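Local structure of beta-phosphoglucomutase (Bacteroides vulgatus, 3DV9) at residues E7-Y12 against Q241-Q246; V26-D31 against L114-K119; E43-I48 against F54-E59; V217-N220 against L225-H228. The protein probably interconverts beta-glucose 1-phosphate and glucose 6-phosphate as a magnesium-dependent phosphomutase of the haloacid dehalogenase superfamily. All blocks are in the same frame, centred on the assembly; numbering follows the deposited sequence.

Interactions 2 and 4 both belong to the parallel sheet of the core: interaction 2 on its inner strand 25-29, interaction 4 on the outermost strand 225-227, their centres about 17 Å apart. Interaction 1 pairs helix 2-16 with helix 230-244 and closes the chain end to end, so the other three are nested inside its loop; it meets interaction 4 directly, where Ala8 CB lies 3.5 Å from Leu225 CD2. Interaction 3 belongs to the helical part inserted after strand 25-29 and is nested within interaction 2. Its centre is about 28 Å from that of interaction 2 and about 40 Å from that of interaction 1; interaction 2 holds Asp29 and Asp31 of the magnesium site.

Interaction 1: E7-Y12 against Q241-Q246; sequences EAINNY and QSALKQ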
loop_
_atom_site.group_PDB
_atom_site.type_symbol
_atom_site.label_atom_id
_atom_site.label_comp_id
_atom_site.label_asym_id
_atom_site.label_seq_id
_atom_site.Cartn_x
_atom_site.Cartn_y
_atom_site.Cartn_z
ATOM N N GLU A 7 3.092 -21.046 -10.331
ATOM C CA GLU A 7 3.333 -20.334 -11.616
ATOM C C GLU A 7 3.827 -18.901 -11.327
ATOM O O GLU A 7 4.881 -18.489 -11.824
ATOM C CB GLU A 7 2.077 -20.305 -12.486
ATOM C CG GLU A 7 2.234 -19.496 -13.752
ATOM C CD GLU A 7 0.913 -19.090 -14.422
ATOM O OE1 GLU A 7 -0.144 -18.853 -13.739
ATOM O OE2 GLU A 7 0.946 -19.018 -15.679
ATOM N N ALA A 8 3.097 -18.175 -10.475
ATOM C CA ALA A 8 3.476 -16.816 -10.126
ATOM C C ALA A 8 4.864 -16.817 -9.495
ATOM O O ALA A 8 5.707 -16.020 -9.871
ATOM C CB ALA A 8 2.450 -16.200 -9.162
ATOM N N ILE A 9 5.083 -17.703 -8.529
ATOM C CA ILE A 9 6.367 -17.765 -7.839
ATOM C C ILE A 9 7.499 -18.030 -8.826
ATOM O O ILE A 9 8.504 -17.324 -8.819
ATOM C CB ILE A 9 6.341 -18.771 -6.672
ATOM C CG1 ILE A 9 5.381 -18.260 -5.574
ATOM C CG2 ILE A 9 7.738 -18.987 -6.051
ATOM C CD1 ILE A 9 4.899 -19.371 -4.676
ATOM N N ASN A 10 7.331 -19.058 -9.656
ATOM C CA ASN A 10 8.399 -19.446 -10.569
ATOM C C ASN A 10 8.698 -18.404 -11.620
ATOM O O ASN A 10 9.865 -18.210 -11.984
ATOM C CB ASN A 10 8.149 -20.828 -11.154
ATOM C CG ASN A 10 8.370 -21.913 -10.131
ATOM O OD1 ASN A 10 9.364 -21.874 -9.361
ATOM N ND2 ASN A 10 7.454 -22.877 -10.081
ATOM N N ASN A 11 7.664 -17.731 -12.117
ATOM C CA ASN A 11 7.870 -16.584 -13.030
ATOM C C ASN A 11 8.698 -15.440 -12.402
ATOM O O ASN A 11 9.641 -14.909 -13.037
ATOM C CB ASN A 11 6.522 -16.059 -13.549
ATOM C CG ASN A 11 5.910 -16.993 -14.631
ATOM O OD1 ASN A 11 6.629 -17.765 -15.271
ATOM N ND2 ASN A 11 4.588 -16.910 -14.833
ATOM N N TYR A 12 8.327 -15.058 -11.175
ATOM C CA TYR A 12 9.089 -14.108 -10.382
ATOM C C TYR A 12 10.544 -14.543 -10.198
ATOM O O TYR A 12 11.456 -13.761 -10.465
ATOM C CB TYR A 12 8.420 -13.852 -9.022
ATOM C CG TYR A 12 9.271 -13.039 -8.094
ATOM C CD1 TYR A 12 9.260 -11.643 -8.160
ATOM C CD2 TYR A 12 10.050 -13.655 -7.118
ATOM C CE1 TYR A 12 10.031 -10.890 -7.310
ATOM C CE2 TYR A 12 10.843 -12.909 -6.250
ATOM C CZ TYR A 12 10.828 -11.529 -6.358
ATOM O OH TYR A 12 11.586 -10.755 -5.535
ATOM N N GLN A 241 1.869 -19.464 1.847
ATOM C CA GLN A 241 3.136 -19.649 2.581
ATOM C C GLN A 241 3.781 -21.013 2.254
ATOM O O GLN A 241 5.007 -21.105 2.051
ATOM C CB GLN A 241 2.940 -19.481 4.092
ATOM C CG GLN A 241 4.265 -19.342 4.849
ATOM C CD GLN A 241 4.082 -19.409 6.358
ATOM O OE1 GLN A 241 2.960 -19.576 6.846
ATOM N NE2 GLN A 241 5.187 -19.307 7.113
ATOM N N SER A 242 2.951 -22.055 2.174
ATOM C CA SER A 242 3.416 -23.389 1.770
ATOM C C SER A 242 4.047 -23.397 0.364
ATOM O O SER A 242 5.117 -23.997 0.166
ATOM C CB SER A 242 2.279 -24.414 1.859
ATOM O OG SER A 242 2.743 -25.717 1.524
ATOM N N ALA A 243 3.390 -22.727 -0.595
ATOM C CA ALA A 243 3.861 -22.624 -1.993
ATOM C C ALA A 243 5.212 -21.935 -2.071
ATOM O O ALA A 243 6.035 -22.243 -2.919
ATOM C CB ALA A 243 2.843 -21.840 -2.855
ATOM N N LEU A 244 5.412 -20.991 -1.168
ATOM C CA LEU A 244 6.622 -20.165 -1.098
ATOM C C LEU A 244 7.811 -20.885 -0.475
ATOM O O LEU A 244 8.968 -20.478 -0.674
ATOM C CB LEU A 244 6.304 -18.888 -0.293
ATOM C CG LEU A 244 5.504 -17.813 -1.045
ATOM C CD1 LEU A 244 4.857 -16.800 -0.059
ATOM C CD2 LEU A 244 6.395 -17.100 -2.097
ATOM N N LYS A 245 7.526 -21.937 0.294
ATOM C CA LYS A 245 8.569 -22.701 0.973
ATOM C C LYS A 245 9.129 -23.726 -0.005
ATOM O O LYS A 245 8.407 -24.620 -0.426
ATOM C CB LYS A 245 7.979 -23.423 2.198
ATOM C CG LYS A 245 8.050 -22.641 3.512
ATOM C CD LYS A 245 7.629 -23.489 4.734
ATOM C CE LYS A 245 6.405 -22.917 5.503
ATOM N NZ LYS A 245 5.014 -23.240 4.963
ATOM N N GLN A 246 10.413 -23.603 -0.349
ATOM C CA GLN A 246 11.048 -24.475 -1.356
ATOM C C GLN A 246 11.329 -25.912 -0.873
ATOM O O GLN A 246 12.027 -26.135 0.122
ATOM C CB GLN A 246 12.310 -23.818 -1.951
ATOM C CG GLN A 246 13.588 -23.880 -1.093
ATOM C CD GLN A 246 14.878 -23.591 -1.884
ATOM O OE1 GLN A 246 15.908 -23.249 -1.305
ATOM N NE2 GLN A 246 14.818 -23.731 -3.204
#
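Ile9 of helix 2-16 packs on Ala243 and Leu244 at the end of helix 230-244, a helix-to-helix contact that brings the first and last helices of the chain together beside the core sheet. The backbones come nearest at Ile9 and Leu244, whose CA atoms are 7.2 Å apart, close enough for one layer of side chains. Ile9 supplies that layer with its longer branch. With CG1 anti to the carbonyl carbon (chi1 -67°) and the chain extended beyond it, CD1 is carried across to the other helix. There it meets the methyl of Ala243, CD1 to CB 3.7 Å, and lies 3.6 Å from Ala243 O, touching the main chain as well. On its other partner, Leu244, CD2 does the touching: it is 3.7 Å from Ile9 CD1 and 3.8 Å from Ile9 CG1, the two side chains crossing at about a right angle. Alanine suits its place because its short side chain lets the isoleucine methyl come down to the backbone, while the branched leucine fills the flank. Ala243 O accepts a hydrogen bond from Lys6 NZ, one helical turn before Ile9. Ile9 also rests on Phe204 of strand 204-208, and Leu244 on Ile21. Such largely apolar packing between outer helices, here with one lysine-to-carbonyl bond beside it and backed by a strand of the sheet, belongs to the helical layer that covers a Rossmann-like alpha/beta core.

Interaction 2: V26-D31 against L114-K119; sequences VLFDMD and LEVLTK. With MG (magnesium ion), chain B; PO4 (phosphate ion), chain C.
Phe28, in the extended strand 26-29, turns its CB toward helix 114-119, where the successive residues Val116 and Leu117 come up against its ring. Leu117 does most of the covering: its CD2 lies over one face of the ring, tightly packed, 3.3 Å from Phe28 CE2 and 3.6 Å from Phe28 CZ. Val116 adds a looser contact, CG1 to Phe28 CZ at 4.3 Å. A flat ring suits a buried strand position, since one methyl can settle broadly on its face. This is a helix packed on the sheet of a haloacid dehalogenase core, and the same strand leads into the DxDx(T/V) motif of that superfamily. There Asp29 OD2 and Asp31 O, the latter at 2.3 Å, bind the magnesium ion, with Glu65 and Asn190 completing the protein ligands. Asp31 N gives phosphate O1 a hydrogen bond of 3.0 Å (159°); that from Met30 N is weak. Asp31 keeps CG beside its own backbone N (chi1 -65°), which brings OD2 to 2.9 Å from phosphate O4 while OD1 is hydrogen-bonded to Ser37 OG. An alanine in place of Asp31 keeps the main-chain oxygen for the metal, but Ser37 OG would probably be left without this carboxylate partner.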
loop_
_atom_site.group_PDB
_atom_site.type_symbol
_atom_site.label_atom_id
_atom_site.label_comp_id
_atom_site.label_asym_id
_atom_site.label_seq_id
_atom_site.Cartn_x
_atom_site.Cartn_y
_atom_site.Cartn_z
ATOM N N VAL A 26 6.653 -9.564 5.629
ATOM C CA VAL A 26 5.462 -9.250 4.820
ATOM C C VAL A 26 5.184 -7.764 5.021
ATOM O O VAL A 26 4.924 -7.308 6.142
ATOM C CB VAL A 26 4.203 -10.124 5.160
ATOM C CG1 VAL A 26 3.050 -9.848 4.124
ATOM C CG2 VAL A 26 4.540 -11.628 5.172
ATOM N N LEU A 27 5.292 -7.022 3.916
ATOM C CA LEU A 27 5.226 -5.563 3.900
ATOM C C LEU A 27 3.840 -5.157 3.494
ATOM O O LEU A 27 3.450 -5.338 2.339
ATOM C CB LEU A 27 6.235 -4.988 2.873
ATOM C CG LEU A 27 7.685 -4.917 3.340
ATOM C CD1 LEU A 27 8.113 -5.931 4.357
ATOM C CD2 LEU A 27 8.671 -4.783 2.135
ATOM N N PHE A 28 3.072 -4.625 4.446
ATOM C CA PHE A 28 1.669 -4.240 4.189
ATOM C C PHE A 28 1.493 -2.778 3.907
ATOM O O PHE A 28 1.853 -1.897 4.725
ATOM C CB PHE A 28 0.808 -4.554 5.402
ATOM C CG PHE A 28 0.557 -6.000 5.606
ATOM C CD1 PHE A 28 -0.632 -6.565 5.122
ATOM C CD2 PHE A 28 1.477 -6.800 6.280
ATOM C CE1 PHE A 28 -0.910 -7.934 5.303
ATOM C CE2 PHE A 28 1.225 -8.187 6.463
ATOM C CZ PHE A 28 0.026 -8.740 5.994
ATOM N N ASP A 29 0.845 -2.489 2.783
ATOM C CA ASP A 29 0.288 -1.166 2.674
ATOM C C ASP A 29 -0.746 -0.893 3.811
ATOM O O ASP A 29 -1.344 -1.835 4.366
ATOM C CB ASP A 29 -0.379 -1.034 1.308
ATOM C CG ASP A 29 -1.000 0.286 1.114
ATOM O OD1 ASP A 29 -0.287 1.294 1.337
ATOM O OD2 ASP A 29 -2.197 0.316 0.784
HETATM N N MSE A 30 -0.954 0.379 4.192
HETATM C CA MSE A 30 -1.966 0.649 5.227
HETATM C C MSE A 30 -3.408 0.915 4.719
HETATM O O MSE A 30 -4.343 0.169 4.991
HETATM C CB MSE A 30 -1.528 1.794 6.149
HETATM C CG MSE A 30 -2.485 1.907 7.347
HETATM SE SE MSE A 30 -1.917 3.293 8.559
HETATM C CE MSE A 30 -2.320 4.836 7.404
ATOM N N ASP A 31 -3.583 2.013 4.006
ATOM C CA ASP A 31 -4.927 2.417 3.564
ATOM C C ASP A 31 -5.491 1.462 2.519
ATOM O O ASP A 31 -4.893 1.259 1.473
ATOM C CB ASP A 31 -4.880 3.831 3.007
ATOM C CG ASP A 31 -4.510 4.854 4.063
ATOM O OD1 ASP A 31 -5.159 4.916 5.117
ATOM O OD2 ASP A 31 -3.542 5.595 3.817
ATOM N N LEU A 114 -6.554 -8.461 10.725
ATOM C CA LEU A 114 -6.005 -8.870 12.035
ATOM C C LEU A 114 -5.720 -10.375 12.042
ATOM O O LEU A 114 -4.667 -10.796 12.550
ATOM C CB LEU A 114 -6.982 -8.468 13.146
ATOM C CG LEU A 114 -6.603 -9.000 14.531
ATOM C CD1 LEU A 114 -5.267 -8.502 14.961
ATOM C CD2 LEU A 114 -7.675 -8.520 15.512
ATOM N N GLU A 115 -6.621 -11.171 11.469
ATOM C CA GLU A 115 -6.411 -12.603 11.425
ATOM C C GLU A 115 -5.146 -12.987 10.649
ATOM O O GLU A 115 -4.342 -13.817 11.104
ATOM C CB GLU A 115 -7.602 -13.320 10.852
ATOM C CG GLU A 115 -7.395 -14.849 10.886
ATOM C CD GLU A 115 -8.657 -15.600 10.474
ATOM O OE1 GLU A 115 -9.742 -14.974 10.392
ATOM O OE2 GLU A 115 -8.572 -16.813 10.241
ATOM N N VAL A 116 -4.965 -12.448 9.451
ATOM C CA VAL A 116 -3.760 -12.790 8.690
ATOM C C VAL A 116 -2.452 -12.315 9.358
ATOM O O VAL A 116 -1.463 -13.047 9.337
ATOM C CB VAL A 116 -3.861 -12.407 7.183
ATOM C CG1 VAL A 116 -3.577 -10.884 6.956
ATOM C CG2 VAL A 116 -2.955 -13.306 6.356
ATOM N N LEU A 117 -2.471 -11.146 9.991
ATOM C CA LEU A 117 -1.293 -10.604 10.703
ATOM C C LEU A 117 -0.938 -11.510 11.873
ATOM O O LEU A 117 0.237 -11.751 12.156
ATOM C CB LEU A 117 -1.573 -9.190 11.203
ATOM C CG LEU A 117 -1.539 -8.167 10.058
ATOM C CD1 LEU A 117 -2.195 -6.835 10.486
ATOM C CD2 LEU A 117 -0.075 -8.008 9.537
ATOM N N THR A 118 -1.945 -12.044 12.547
ATOM C CA THR A 118 -1.676 -12.941 13.697
ATOM C C THR A 118 -1.034 -14.250 13.221
ATOM O O THR A 118 -0.157 -14.791 13.915
ATOM C CB THR A 118 -2.946 -13.189 14.574
ATOM O OG1 THR A 118 -3.885 -14.009 13.863
ATOM C CG2 THR A 118 -3.610 -11.880 14.937
ATOM N N LYS A 119 -1.439 -14.728 12.028
ATOM C CA LYS A 119 -0.874 -15.976 11.480
ATOM C C LYS A 119 0.589 -15.693 11.134
ATOM O O LYS A 119 1.484 -16.492 11.453
ATOM C CB LYS A 119 -1.575 -16.339 10.165
ATOM C CG LYS A 119 -2.985 -16.896 10.359
ATOM C CD LYS A 119 -3.596 -17.125 9.000
ATOM C CE LYS A 119 -5.026 -17.503 9.119
ATOM N NZ LYS A 119 -5.656 -17.665 7.747
HETATM MG MG MG B . -3.542 1.603 -0.300
HETATM P P PO4 C . -1.556 4.000 1.269
HETATM O O1 PO4 C . -1.292 3.359 2.617
HETATM O O2 PO4 C . -2.631 3.263 0.519
HETATM O O3 PO4 C . -0.276 4.030 0.429
HETATM O O4 PO4 C . -1.987 5.454 1.416
HETATM O O HOH W 1 -2.408 3.349 0.013
HETATM O O HOH W 2 -1.813 1.704 -1.959
#

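Interaction 3: E43-I48 against F54-E59; sequences ESWHKI and FGLSRE. With EDO (1,2-ethanediol), chain D.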
loop_
_atom_site.group_PDB
_atom_site.type_symbol
_atom_site.label_atom_id
_atom_site.label_comp_id
_atom_site.label_asym_id
_atom_site.label_seq_id
_atom_site.Cartn_x
_atom_site.Cartn_y
_atom_site.Cartn_z
ATOM N N GLU A 43 -13.144 10.973 -0.597
ATOM C CA GLU A 43 -14.102 12.059 -0.372
ATOM C C GLU A 43 -13.431 13.337 0.159
ATOM O O GLU A 43 -13.734 14.427 -0.346
ATOM C CB GLU A 43 -15.238 11.597 0.551
ATOM C CG GLU A 43 -16.341 12.662 0.805
ATOM C CD GLU A 43 -17.065 13.080 -0.465
ATOM O OE1 GLU A 43 -16.861 12.446 -1.513
ATOM O OE2 GLU A 43 -17.857 14.036 -0.430
ATOM N N SER A 44 -12.530 13.204 1.138
ATOM C CA SER A 44 -11.789 14.352 1.693
ATOM C C SER A 44 -10.936 15.037 0.648
ATOM O O SER A 44 -10.908 16.275 0.563
ATOM C CB SER A 44 -10.904 13.942 2.869
ATOM O OG SER A 44 -11.704 13.419 3.910
ATOM N N TRP A 45 -10.224 14.249 -0.149
ATOM C CA TRP A 45 -9.401 14.842 -1.199
ATOM C C TRP A 45 -10.311 15.564 -2.189
ATOM O O TRP A 45 -10.022 16.702 -2.580
ATOM C CB TRP A 45 -8.601 13.798 -1.956
ATOM C CG TRP A 45 -7.257 13.570 -1.406
ATOM C CD1 TRP A 45 -6.806 12.436 -0.761
ATOM C CD2 TRP A 45 -6.156 14.485 -1.422
ATOM N NE1 TRP A 45 -5.491 12.588 -0.406
ATOM C CE2 TRP A 45 -5.065 13.835 -0.799
ATOM C CE3 TRP A 45 -5.981 15.789 -1.918
ATOM C CZ2 TRP A 45 -3.812 14.457 -0.641
ATOM C CZ3 TRP A 45 -4.741 16.390 -1.784
ATOM C CH2 TRP A 45 -3.675 15.733 -1.137
ATOM N N HIS A 46 -11.397 14.902 -2.594
ATOM C CA HIS A 46 -12.292 15.465 -3.602
ATOM C C HIS A 46 -12.866 16.820 -3.139
ATOM O O HIS A 46 -12.847 17.832 -3.882
ATOM C CB HIS A 46 -13.442 14.507 -3.900
ATOM C CG HIS A 46 -14.539 15.162 -4.670
ATOM N ND1 HIS A 46 -14.375 15.590 -5.968
ATOM C CD2 HIS A 46 -15.790 15.515 -4.307
ATOM C CE1 HIS A 46 -15.493 16.158 -6.380
ATOM N NE2 HIS A 46 -16.358 16.144 -5.385
ATOM N N LYS A 47 -13.369 16.823 -1.910
ATOM C CA LYS A 47 -14.023 17.984 -1.326
ATOM C C LYS A 47 -13.057 19.144 -1.071
ATOM O O LYS A 47 -13.396 20.297 -1.354
ATOM C CB LYS A 47 -14.722 17.561 -0.035
ATOM C CG LYS A 47 -15.457 18.663 0.720
ATOM C CD LYS A 47 -16.108 18.071 1.959
ATOM C CE LYS A 47 -16.607 19.144 2.886
ATOM N NZ LYS A 47 -17.651 18.560 3.771
ATOM N N ILE A 48 -11.863 18.838 -0.542
ATOM C CA ILE A 48 -10.877 19.863 -0.244
ATOM C C ILE A 48 -10.285 20.476 -1.527
ATOM O O ILE A 48 -10.095 21.678 -1.627
ATOM C CB ILE A 48 -9.775 19.308 0.690
ATOM C CG1 ILE A 48 -10.356 19.026 2.072
ATOM C CG2 ILE A 48 -8.554 20.260 0.751
ATOM C CD1 ILE A 48 -11.395 20.058 2.523
ATOM N N PHE A 54 -9.963 23.275 -7.518
ATOM C CA PHE A 54 -9.443 22.198 -8.346
ATOM C C PHE A 54 -10.435 21.032 -8.496
ATOM O O PHE A 54 -11.169 20.703 -7.561
ATOM C CB PHE A 54 -8.166 21.609 -7.721
ATOM C CG PHE A 54 -6.981 22.550 -7.682
ATOM C CD1 PHE A 54 -6.400 23.041 -8.860
ATOM C CD2 PHE A 54 -6.412 22.916 -6.450
ATOM C CE1 PHE A 54 -5.280 23.898 -8.829
ATOM C CE2 PHE A 54 -5.266 23.791 -6.403
ATOM C CZ PHE A 54 -4.711 24.274 -7.597
ATOM N N GLY A 55 -10.406 20.372 -9.645
ATOM C CA GLY A 55 -11.292 19.251 -9.891
ATOM C C GLY A 55 -10.572 17.926 -9.752
ATOM O O GLY A 55 -9.907 17.481 -10.680
ATOM N N LEU A 56 -10.733 17.291 -8.599
ATOM C CA LEU A 56 -10.250 15.917 -8.395
ATOM C C LEU A 56 -11.436 15.058 -7.955
ATOM O O LEU A 56 -11.979 15.244 -6.865
ATOM C CB LEU A 56 -9.119 15.892 -7.349
ATOM C CG LEU A 56 -8.452 14.544 -7.013
ATOM C CD1 LEU A 56 -7.542 14.006 -8.149
ATOM C CD2 LEU A 56 -7.639 14.628 -5.696
ATOM N N SER A 57 -11.873 14.154 -8.826
ATOM C CA SER A 57 -13.010 13.277 -8.493
ATOM C C SER A 57 -12.553 12.207 -7.502
ATOM O O SER A 57 -11.352 11.902 -7.408
ATOM C CB SER A 57 -13.587 12.602 -9.740
ATOM O OG SER A 57 -12.742 11.534 -10.154
ATOM N N ARG A 58 -13.521 11.632 -6.792
ATOM C CA ARG A 58 -13.284 10.504 -5.875
ATOM C C ARG A 58 -12.561 9.367 -6.570
ATOM O O ARG A 58 -11.647 8.783 -5.996
ATOM C CB ARG A 58 -14.598 9.973 -5.288
ATOM C CG ARG A 58 -15.210 10.896 -4.244
ATOM C CD ARG A 58 -16.731 10.674 -4.183
ATOM N NE ARG A 58 -17.369 11.791 -3.487
ATOM C CZ ARG A 58 -18.074 12.768 -4.062
ATOM N NH1 ARG A 58 -18.286 12.785 -5.376
ATOM N NH2 ARG A 58 -18.572 13.732 -3.306
ATOM N N GLU A 59 -12.962 9.060 -7.809
ATOM C CA GLU A 59 -12.326 8.000 -8.589
ATOM C C GLU A 59 -10.885 8.335 -8.957
ATOM O O GLU A 59 -10.018 7.485 -8.863
ATOM C CB GLU A 59 -13.111 7.739 -9.858
ATOM C CG GLU A 59 -14.402 6.997 -9.566
ATOM C CD GLU A 59 -15.550 7.925 -9.212
ATOM O OE1 GLU A 59 -15.431 9.173 -9.360
ATOM O OE2 GLU A 59 -16.602 7.381 -8.803
HETATM C C1 EDO D . -15.823 6.401 -4.901
HETATM O O1 EDO D . -16.844 7.319 -5.322
HETATM C C2 EDO D . -15.949 5.016 -5.538
HETATM O O2 EDO D . -17.321 4.657 -5.839
HETATM O O HOH W 3 -12.620 18.505 -6.557
#
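Glu43 meets Arg58 at the surface in a salt bridge, the two side chains running side by side in the same direction. The glutamate chain bends at chi2, and its carboxylate lies nearly coplanar with the guanidinium, 9° apart. Arg58 NH2 reaches the syn lone pair of Glu43 OE2 at 3.0 Å in a nearly straight bond; the position of OE1 is less certain. Trp45 makes its nearest approach with CB, 3.9 Å from Leu56 CD2, which also lies obliquely to the indole. His46 is the central residue. Its imidazole, with CG anti to the backbone N (chi1 167°), is carried out toward the 54-59 segment, so that ND1 donates to Leu56 O at 2.6 Å (159°). The acceptor lies in the ring plane, although the donor is tilted from the carbonyl plane. Both segments belong to the helical part inserted after the first core strand, consistent with the cap domain of beta-phosphoglucomutases, and this contact ties helix 38-51 to the turn leading into helix 58-63. Across the ring, His46 CD2 lies over one face of the Arg58 guanidinium, toward its rim, 3.5 Å from NH2. Were His46 replaced by alanine, Leu56 O would probably lose its side-chain donor and the guanidinium face under the ring would be uncovered, with the Glu43 salt bridge remaining to hold it. A water sits 2.8 Å from both His46 O and Phe54 O and accepts from Leu56 N at 3.0 Å. On the other segment, Ser57 is the N-cap of helix 58-63, its OG bonded to Glu60 N.

Interaction 4: V217-N220 against L225-H228; sequences VLLN and LLFH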
loop_
_atom_site.group_PDB
_atom_site.type_symbol
_atom_site.label_atom_id
_atom_site.label_comp_id
_atom_site.label_asym_id
_atom_site.label_seq_id
_atom_site.Cartn_x
_atom_site.Cartn_y
_atom_site.Cartn_z
ATOM N N VAL A 217 -6.557 -2.851 -13.522
ATOM C CA VAL A 217 -5.783 -1.690 -13.121
ATOM C C VAL A 217 -4.593 -2.119 -12.252
ATOM O O VAL A 217 -3.523 -1.524 -12.301
ATOM C CB VAL A 217 -6.713 -0.694 -12.359
ATOM C CG1 VAL A 217 -5.979 0.478 -11.866
ATOM C CG2 VAL A 217 -7.835 -0.210 -13.285
ATOM N N LEU A 218 -4.804 -3.183 -11.483
ATOM C CA LEU A 218 -3.779 -3.730 -10.585
ATOM C C LEU A 218 -2.867 -4.715 -11.318
ATOM O O LEU A 218 -1.618 -4.669 -11.206
ATOM C CB LEU A 218 -4.465 -4.414 -9.400
ATOM C CG LEU A 218 -5.281 -3.444 -8.523
ATOM C CD1 LEU A 218 -5.980 -4.207 -7.367
ATOM C CD2 LEU A 218 -4.492 -2.255 -7.973
ATOM N N LEU A 219 -3.479 -5.635 -12.059
ATOM C CA LEU A 219 -2.743 -6.599 -12.850
ATOM C C LEU A 219 -1.789 -5.928 -13.851
ATOM O O LEU A 219 -0.688 -6.429 -14.072
ATOM C CB LEU A 219 -3.716 -7.500 -13.617
ATOM C CG LEU A 219 -4.617 -8.379 -12.714
ATOM C CD1 LEU A 219 -5.686 -9.031 -13.544
ATOM C CD2 LEU A 219 -3.736 -9.437 -11.997
ATOM N N ASN A 220 -2.218 -4.802 -14.438
ATOM C CA ASN A 220 -1.414 -4.117 -15.460
ATOM C C ASN A 220 -0.175 -3.443 -14.926
ATOM O O ASN A 220 0.696 -3.019 -15.714
ATOM C CB ASN A 220 -2.246 -3.083 -16.190
ATOM C CG ASN A 220 -3.198 -3.701 -17.194
ATOM O OD1 ASN A 220 -3.063 -4.867 -17.568
ATOM N ND2 ASN A 220 -4.174 -2.916 -17.633
ATOM N N LEU A 225 0.340 -11.808 -7.992
ATOM C CA LEU A 225 -0.905 -12.487 -7.692
ATOM C C LEU A 225 -1.953 -11.433 -7.336
ATOM O O LEU A 225 -1.627 -10.298 -6.914
ATOM C CB LEU A 225 -0.732 -13.447 -6.507
ATOM C CG LEU A 225 0.005 -14.780 -6.634
ATOM C CD1 LEU A 225 0.074 -15.449 -5.246
ATOM C CD2 LEU A 225 -0.696 -15.683 -7.653
ATOM N N LEU A 226 -3.224 -11.791 -7.499
ATOM C CA LEU A 226 -4.311 -10.898 -7.132
ATOM C C LEU A 226 -5.337 -11.670 -6.317
ATOM O O LEU A 226 -5.765 -12.780 -6.720
ATOM C CB LEU A 226 -5.009 -10.287 -8.377
ATOM C CG LEU A 226 -6.063 -9.212 -8.026
ATOM C CD1 LEU A 226 -6.042 -8.117 -9.079
ATOM C CD2 LEU A 226 -7.405 -9.895 -7.927
ATOM N N PHE A 227 -5.726 -11.089 -5.189
ATOM C CA PHE A 227 -6.917 -11.599 -4.424
ATOM C C PHE A 227 -8.040 -10.592 -4.436
ATOM O O PHE A 227 -7.829 -9.387 -4.563
ATOM C CB PHE A 227 -6.526 -11.942 -2.994
ATOM C CG PHE A 227 -5.486 -13.030 -2.913
ATOM C CD1 PHE A 227 -5.865 -14.369 -2.941
ATOM C CD2 PHE A 227 -4.132 -12.714 -2.860
ATOM C CE1 PHE A 227 -4.931 -15.387 -2.920
ATOM C CE2 PHE A 227 -3.181 -13.713 -2.823
ATOM C CZ PHE A 227 -3.567 -15.075 -2.868
ATOM N N HIS A 228 -9.254 -11.087 -4.262
ATOM C CA HIS A 228 -10.433 -10.243 -4.466
ATOM C C HIS A 228 -10.826 -9.433 -3.218
ATOM O O HIS A 228 -11.705 -8.578 -3.290
ATOM C CB HIS A 228 -11.568 -11.139 -4.971
ATOM C CG HIS A 228 -11.253 -11.743 -6.313
ATOM N ND1 HIS A 228 -11.056 -10.982 -7.445
ATOM C CD2 HIS A 228 -10.993 -13.023 -6.674
ATOM C CE1 HIS A 228 -10.759 -11.772 -8.464
ATOM N NE2 HIS A 228 -10.718 -13.018 -8.025
#
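Leu226 crosses Leu219 at about a right angle, and Leu218 comes down beside them, so that three leucines join helix 215-219 to strand 225-227. These are the second and third elements of a beta-alpha-beta unit that begins with strand 204-208, at the edge of the Rossmann-like sheet. Leu226 points its CB toward the helix and, with CG anti to the backbone N (chi1 -174°), extends CD1 to the place where the two neighbouring helix residues converge. Leu218 turns its CB toward the strand and touches with that atom, 4.0 Å from Leu226 CD1. Leu219 starts off turned aside, but its end bends in: CD2 comes alongside the base of Leu226, 3.9 Å from Leu226 CB. The helix therefore gives two leucines to one on the strand, and the methyl of the strand residue is held between consecutive positions of a helical turn. Leucine suits this seam because its branched end offers two methyls at a distance from the backbone, spanning a CA separation of 7.3 Å between Leu219 and Leu226. Leu218 and Leu226 both rest on Ala207 of strand 204-208 as well, whose small side chain accommodates two leucines over the sheet. Leu225 and Phe227 turn to the other face of the sheet, where they touch helix 230-244, and their backbones pair with Ala207. The solvent side of the seam is taken by Leu219, whose CG lies 3.9 Å from Leu226 CD1.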